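Local structure of putative ABC transporter, periplasmic binding protein, amino acid (Neisseria gonorrhoeae, 2YJP) at residues K65-Y70 with L216-K221; L122-Q127 with A210-L215. The protein probably serves as the periplasmic solute receptor of an ABC transporter, binding L-cysteine in the cleft between its two lobes. The protein carries 1 engineered substitution. One frame throughout, in Å; residues are numbered along the deposited sequence.

Contact 1. Residues K65-Y70 with L216-K221; sequences KPPFGY and LWAWAK. With CYS (cysteine), chain D.
A cis peptide bond between Pro66 and Pro67 presents the CD corner of the Pro67 ring to Ala218 on helix 213-222, and psi 19° at Pro67 directs the chain on to Phe68. Pro67 CD lies 3.7 Å from Ala218 CB, a small apolar touch in which the methyl points straight at the turn. Pro66 adds its carbonyl, with O 4.3 Å from Ala218 CB, and no hydrogen bond crosses between the segments. This is a junction between the lobes of a type II periplasmic binding protein: the turn belongs to one lobe, the helix to the other, and Tyr279 of helix 276-279 packs against both Pro67 and Ala218. Within the turn, a classic beta bulge sets Phe68 and Gly69 opposite Lys65, whose O accepts from Phe68 N at 2.8 Å and from Gly69 N at 3.2 Å. Pro67 CG rests over one face of the Phe68 ring, offset toward its rim. From the start of the turn Lys65 heads for the pocket; with CG anti to the backbone N (chi1 -161°) and the chain fully extended beyond it, NZ comes to 3.1 Å from SG of the bound cysteine.

Contact 2. Residues L122-Q127 with A210-L215; sequences LANFTQ and AHDNAL. With CYS (cysteine), chain D.
Two acceptor oxygens, Asn124 OD1 and Asp212 OD2, approach to 3.7 Å with no direct bond, as the side chains slide past each other in opposite directions, planes 66° apart. A water donating to both oxygens joins them, while Lys65 NZ also binds each. A second water links the other carboxylate oxygen to the threonine, 2.8 Å from Asp212 OD1 and 2.7 Å from Thr126 OG1. The ligand completes the junction. Its amino nitrogen donates to Asn124 O at 2.6 Å, to Thr126 OG1 at 2.8 Å and to Asp212 OD2 at 2.7 Å, so three acceptors from the two segments grip one charged group. A chi1 of -60° sets Thr126 OG1 beside its backbone N, so the hydroxyl meets the ligand amine while the N-H meets the ligand O (2.8 Å, 177°). His211 lays its edge along the thiol arm, CE1 being 3.7 Å from the ligand CB. Its ring is steadied by Asp212 N, which donates in the ring plane to ND1, and by Asn194 at NE2; Leu215 CD2 covers one face. With Arg109, Arg131 and Thr174 completing the grip on the ligand, this is the interlobe amino acid site of a family 3 solute-binding protein.

How the contacts relate
The two contacts are neighbours, their centres 10 Å apart, and both bridge the lobes; contact 2 is nested within the chain loop closed by contact 1. Lys65 of contact 1 ties them together: its NZ forms a salt bridge with Asp212 OD2 (2.8 Å) and a probable hydrogen bond to Asn124 OD1 (2.7 Å), which would help balance the acidic group facing the ligand amine. Asp212, just ahead of helix 213-222, carries contact 2, and Ala218 further along the helix carries contact 1. Pro66 O packs 3.4 Å from Leu215 CD1. Contact 2 grips the amine with three acceptors and gives one backbone N-H to the carboxylate, whereas contact 1 is a small apolar touch from whose turn Lys65 reaches the thiol.

Contact 1. Residues K65-Y70 with L216-K221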
# COMPACT_ATOMS: atom_id res chain seq x y z
N LYS A 65 1.32 7.50 -2.61
CA LYS A 65 1.02 6.28 -3.30
C LYS A 65 -0.41 6.34 -3.91
O LYS A 65 -1.26 5.46 -3.66
CB LYS A 65 1.19 5.06 -2.37
CG LYS A 65 1.35 3.75 -3.14
CD LYS A 65 1.19 2.50 -2.22
CE LYS A 65 1.36 1.26 -3.02
NZ LYS A 65 1.21 -0.04 -2.32
N PRO A 66 -0.67 7.36 -4.73
CA PRO A 66 -2.00 7.38 -5.31
C PRO A 66 -2.14 6.14 -6.24
O PRO A 66 -1.20 5.76 -6.92
CB PRO A 66 -2.01 8.67 -6.13
CG PRO A 66 -0.56 8.86 -6.55
CD PRO A 66 0.28 8.26 -5.41
N PRO A 67 -3.33 5.54 -6.29
CA PRO A 67 -4.59 5.97 -5.71
C PRO A 67 -4.93 5.38 -4.36
O PRO A 67 -6.11 5.42 -3.96
CB PRO A 67 -5.61 5.43 -6.70
CG PRO A 67 -4.95 4.09 -7.17
CD PRO A 67 -3.49 4.42 -7.24
N PHE A 68 -3.95 4.84 -3.64
CA PHE A 68 -4.21 4.17 -2.36
C PHE A 68 -4.15 5.09 -1.14
O PHE A 68 -5.00 5.01 -0.25
CB PHE A 68 -3.25 2.97 -2.24
CG PHE A 68 -3.38 2.04 -3.42
CD1 PHE A 68 -4.50 1.25 -3.55
CD2 PHE A 68 -2.45 2.05 -4.44
CE1 PHE A 68 -4.69 0.41 -4.63
CE2 PHE A 68 -2.62 1.23 -5.56
CZ PHE A 68 -3.80 0.40 -5.64
N GLY A 69 -3.12 5.94 -1.12
CA GLY A 69 -2.93 6.92 -0.06
C GLY A 69 -2.07 8.03 -0.59
O GLY A 69 -0.93 7.79 -1.03
N TYR A 70 -2.63 9.23 -0.57
CA TYR A 70 -1.90 10.43 -1.06
C TYR A 70 -2.51 11.67 -0.47
O TYR A 70 -3.44 11.61 0.33
CB TYR A 70 -1.85 10.48 -2.61
CG TYR A 70 -3.22 10.68 -3.27
CD1 TYR A 70 -4.15 9.60 -3.37
CD2 TYR A 70 -3.58 11.93 -3.78
CE1 TYR A 70 -5.37 9.77 -3.99
CE2 TYR A 70 -4.85 12.13 -4.38
CZ TYR A 70 -5.74 11.05 -4.47
OH TYR A 70 -7.00 11.24 -5.04
N LEU A 216 1.85 0.40 -10.32
CA LEU A 216 2.57 0.64 -11.59
C LEU A 216 1.62 0.91 -12.76
O LEU A 216 1.89 1.77 -13.60
CB LEU A 216 3.47 -0.55 -11.93
CG LEU A 216 4.60 -0.93 -10.96
CD1 LEU A 216 5.48 -2.02 -11.64
CD2 LEU A 216 5.43 0.28 -10.57
N TRP A 217 0.48 0.20 -12.80
CA TRP A 217 -0.53 0.51 -13.80
C TRP A 217 -1.04 1.97 -13.64
O TRP A 217 -1.25 2.65 -14.63
CB TRP A 217 -1.71 -0.47 -13.76
CG TRP A 217 -1.31 -1.95 -14.03
CD1 TRP A 217 -0.38 -2.41 -14.95
CD2 TRP A 217 -1.91 -3.12 -13.46
NE1 TRP A 217 -0.34 -3.79 -14.93
CE2 TRP A 217 -1.25 -4.26 -14.02
CE3 TRP A 217 -2.89 -3.33 -12.49
CZ2 TRP A 217 -1.57 -5.60 -13.66
CZ3 TRP A 217 -3.22 -4.67 -12.13
CH2 TRP A 217 -2.55 -5.78 -12.71
N ALA A 218 -1.20 2.42 -12.40
CA ALA A 218 -1.81 3.75 -12.15
C ALA A 218 -0.81 4.85 -12.51
O ALA A 218 -1.17 5.90 -13.08
CB ALA A 218 -2.24 3.90 -10.68
N TRP A 219 0.45 4.58 -12.17
CA TRP A 219 1.51 5.50 -12.50
C TRP A 219 1.73 5.57 -14.04
O TRP A 219 1.87 6.66 -14.58
CB TRP A 219 2.78 5.12 -11.76
CG TRP A 219 3.88 6.10 -11.99
CD1 TRP A 219 4.05 7.29 -11.35
CD2 TRP A 219 4.94 5.99 -12.94
NE1 TRP A 219 5.19 7.92 -11.83
CE2 TRP A 219 5.75 7.14 -12.81
CE3 TRP A 219 5.32 5.00 -13.85
CZ2 TRP A 219 6.91 7.37 -13.61
CZ3 TRP A 219 6.51 5.20 -14.61
CH2 TRP A 219 7.25 6.39 -14.50
N ALA A 220 1.79 4.43 -14.73
CA ALA A 220 2.10 4.39 -16.17
C ALA A 220 1.02 5.07 -17.02
O ALA A 220 1.29 5.67 -18.09
CB ALA A 220 2.30 2.89 -16.64
N LYS A 221 -0.21 5.05 -16.49
CA LYS A 221 -1.33 5.73 -17.08
C LYS A 221 -1.02 7.25 -17.26
O LYS A 221 -1.43 7.86 -18.27
CB LYS A 221 -2.59 5.51 -16.20
CG LYS A 221 -3.89 5.99 -16.91
CD LYS A 221 -5.10 6.08 -15.98
CE LYS A 221 -6.32 6.51 -16.77
NZ LYS A 221 -7.60 6.49 -15.94
N CYS D . 1.95 -3.14 -0.51
CA CYS D . 3.42 -3.27 -0.64
C CYS D . 4.05 -3.44 0.75
O CYS D . 3.30 -3.52 1.76
CB CYS D . 4.04 -2.04 -1.30
SG CYS D . 3.68 -0.48 -0.48
OXT CYS D . 5.28 -3.52 0.83

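Contact 2. Residues L122-Q127 with A210-L215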
# COMPACT_ATOMS: atom_id res chain seq x y z
N LEU A 122 -2.70 1.66 7.86
CA LEU A 122 -3.45 1.45 6.62
C LEU A 122 -2.59 2.02 5.49
O LEU A 122 -3.12 2.60 4.53
CB LEU A 122 -4.81 2.14 6.71
CG LEU A 122 -5.89 1.24 7.37
CD1 LEU A 122 -7.17 1.93 7.64
CD2 LEU A 122 -6.18 -0.06 6.52
N ALA A 123 -1.27 1.89 5.59
CA ALA A 123 -0.40 2.29 4.50
C ALA A 123 -0.23 1.11 3.54
O ALA A 123 0.81 0.44 3.53
CB ALA A 123 0.96 2.80 5.01
N ASN A 124 -1.27 0.89 2.73
CA ASN A 124 -1.34 -0.18 1.71
C ASN A 124 -0.38 -1.37 1.94
O ASN A 124 0.48 -1.66 1.09
CB ASN A 124 -1.16 0.46 0.30
CG ASN A 124 -1.93 -0.28 -0.77
OD1 ASN A 124 -1.37 -0.71 -1.80
ND2 ASN A 124 -3.26 -0.44 -0.55
N PHE A 125 -0.65 -2.12 3.00
CA PHE A 125 0.34 -2.95 3.67
C PHE A 125 0.18 -4.44 3.38
O PHE A 125 -0.80 -5.10 3.81
CB PHE A 125 0.24 -2.69 5.18
CG PHE A 125 1.46 -3.05 5.97
CD1 PHE A 125 2.71 -3.16 5.38
CD2 PHE A 125 1.36 -3.25 7.35
CE1 PHE A 125 3.84 -3.47 6.16
CE2 PHE A 125 2.45 -3.55 8.13
CZ PHE A 125 3.68 -3.65 7.55
N THR A 126 1.13 -5.00 2.62
CA THR A 126 0.99 -6.37 2.22
C THR A 126 1.33 -7.25 3.42
O THR A 126 2.35 -7.06 4.08
CB THR A 126 1.94 -6.72 1.07
OG1 THR A 126 1.65 -5.88 -0.08
CG2 THR A 126 1.81 -8.23 0.68
N GLN A 127 0.45 -8.21 3.68
CA GLN A 127 0.67 -9.23 4.69
C GLN A 127 1.66 -10.27 4.20
O GLN A 127 1.49 -10.80 3.09
CB GLN A 127 -0.66 -9.89 5.01
CG GLN A 127 -0.51 -11.10 5.91
CD GLN A 127 -1.84 -11.66 6.40
OE1 GLN A 127 -2.90 -11.43 5.81
NE2 GLN A 127 -1.78 -12.42 7.51
N ALA A 210 10.54 -1.81 -9.78
CA ALA A 210 9.62 -2.85 -9.36
C ALA A 210 8.79 -2.39 -8.16
O ALA A 210 9.32 -1.72 -7.26
CB ALA A 210 10.40 -4.10 -9.01
N HIS A 211 7.51 -2.78 -8.15
CA HIS A 211 6.54 -2.36 -7.10
C HIS A 211 5.24 -3.15 -7.29
O HIS A 211 5.14 -3.99 -8.20
CB HIS A 211 6.20 -0.85 -7.26
CG HIS A 211 6.04 -0.12 -5.96
ND1 HIS A 211 5.27 -0.61 -4.92
CD2 HIS A 211 6.55 1.06 -5.53
CE1 HIS A 211 5.30 0.24 -3.91
NE2 HIS A 211 6.07 1.26 -4.26
N ASP A 212 4.23 -2.85 -6.45
CA ASP A 212 2.89 -3.42 -6.57
C ASP A 212 2.43 -3.14 -7.99
O ASP A 212 2.52 -2.00 -8.45
CB ASP A 212 1.90 -2.74 -5.55
CG ASP A 212 2.11 -3.22 -4.11
OD1 ASP A 212 2.95 -4.14 -3.91
OD2 ASP A 212 1.44 -2.68 -3.13
N ASN A 213 1.89 -4.12 -8.70
CA ASN A 213 1.50 -3.85 -10.10
C ASN A 213 0.39 -2.80 -10.26
O ASN A 213 0.43 -1.98 -11.20
CB ASN A 213 1.21 -5.11 -10.94
CG ASN A 213 0.10 -6.03 -10.34
OD1 ASN A 213 -0.73 -5.62 -9.49
ND2 ASN A 213 0.08 -7.29 -10.82
N ALA A 214 -0.57 -2.83 -9.34
CA ALA A 214 -1.64 -1.86 -9.35
C ALA A 214 -1.08 -0.44 -9.24
O ALA A 214 -1.55 0.45 -9.89
CB ALA A 214 -2.63 -2.15 -8.15
N LEU A 215 -0.10 -0.22 -8.39
CA LEU A 215 0.53 1.08 -8.38
C LEU A 215 1.12 1.37 -9.77
O LEU A 215 0.93 2.45 -10.33
CB LEU A 215 1.64 1.16 -7.32
CG LEU A 215 2.42 2.47 -7.31
CD1 LEU A 215 1.48 3.68 -7.04
CD2 LEU A 215 3.52 2.40 -6.27
N CYS D . 1.95 -3.14 -0.51
CA CYS D . 3.42 -3.27 -0.64
C CYS D . 4.05 -3.44 0.75
O CYS D . 3.30 -3.52 1.76
CB CYS D . 4.04 -2.04 -1.30
SG CYS D . 3.68 -0.48 -0.48
OXT CYS D . 5.28 -3.52 0.83
O HOH W 1 -1.04 -1.52 -4.56
O HOH W 2 2.81 -6.52 -2.38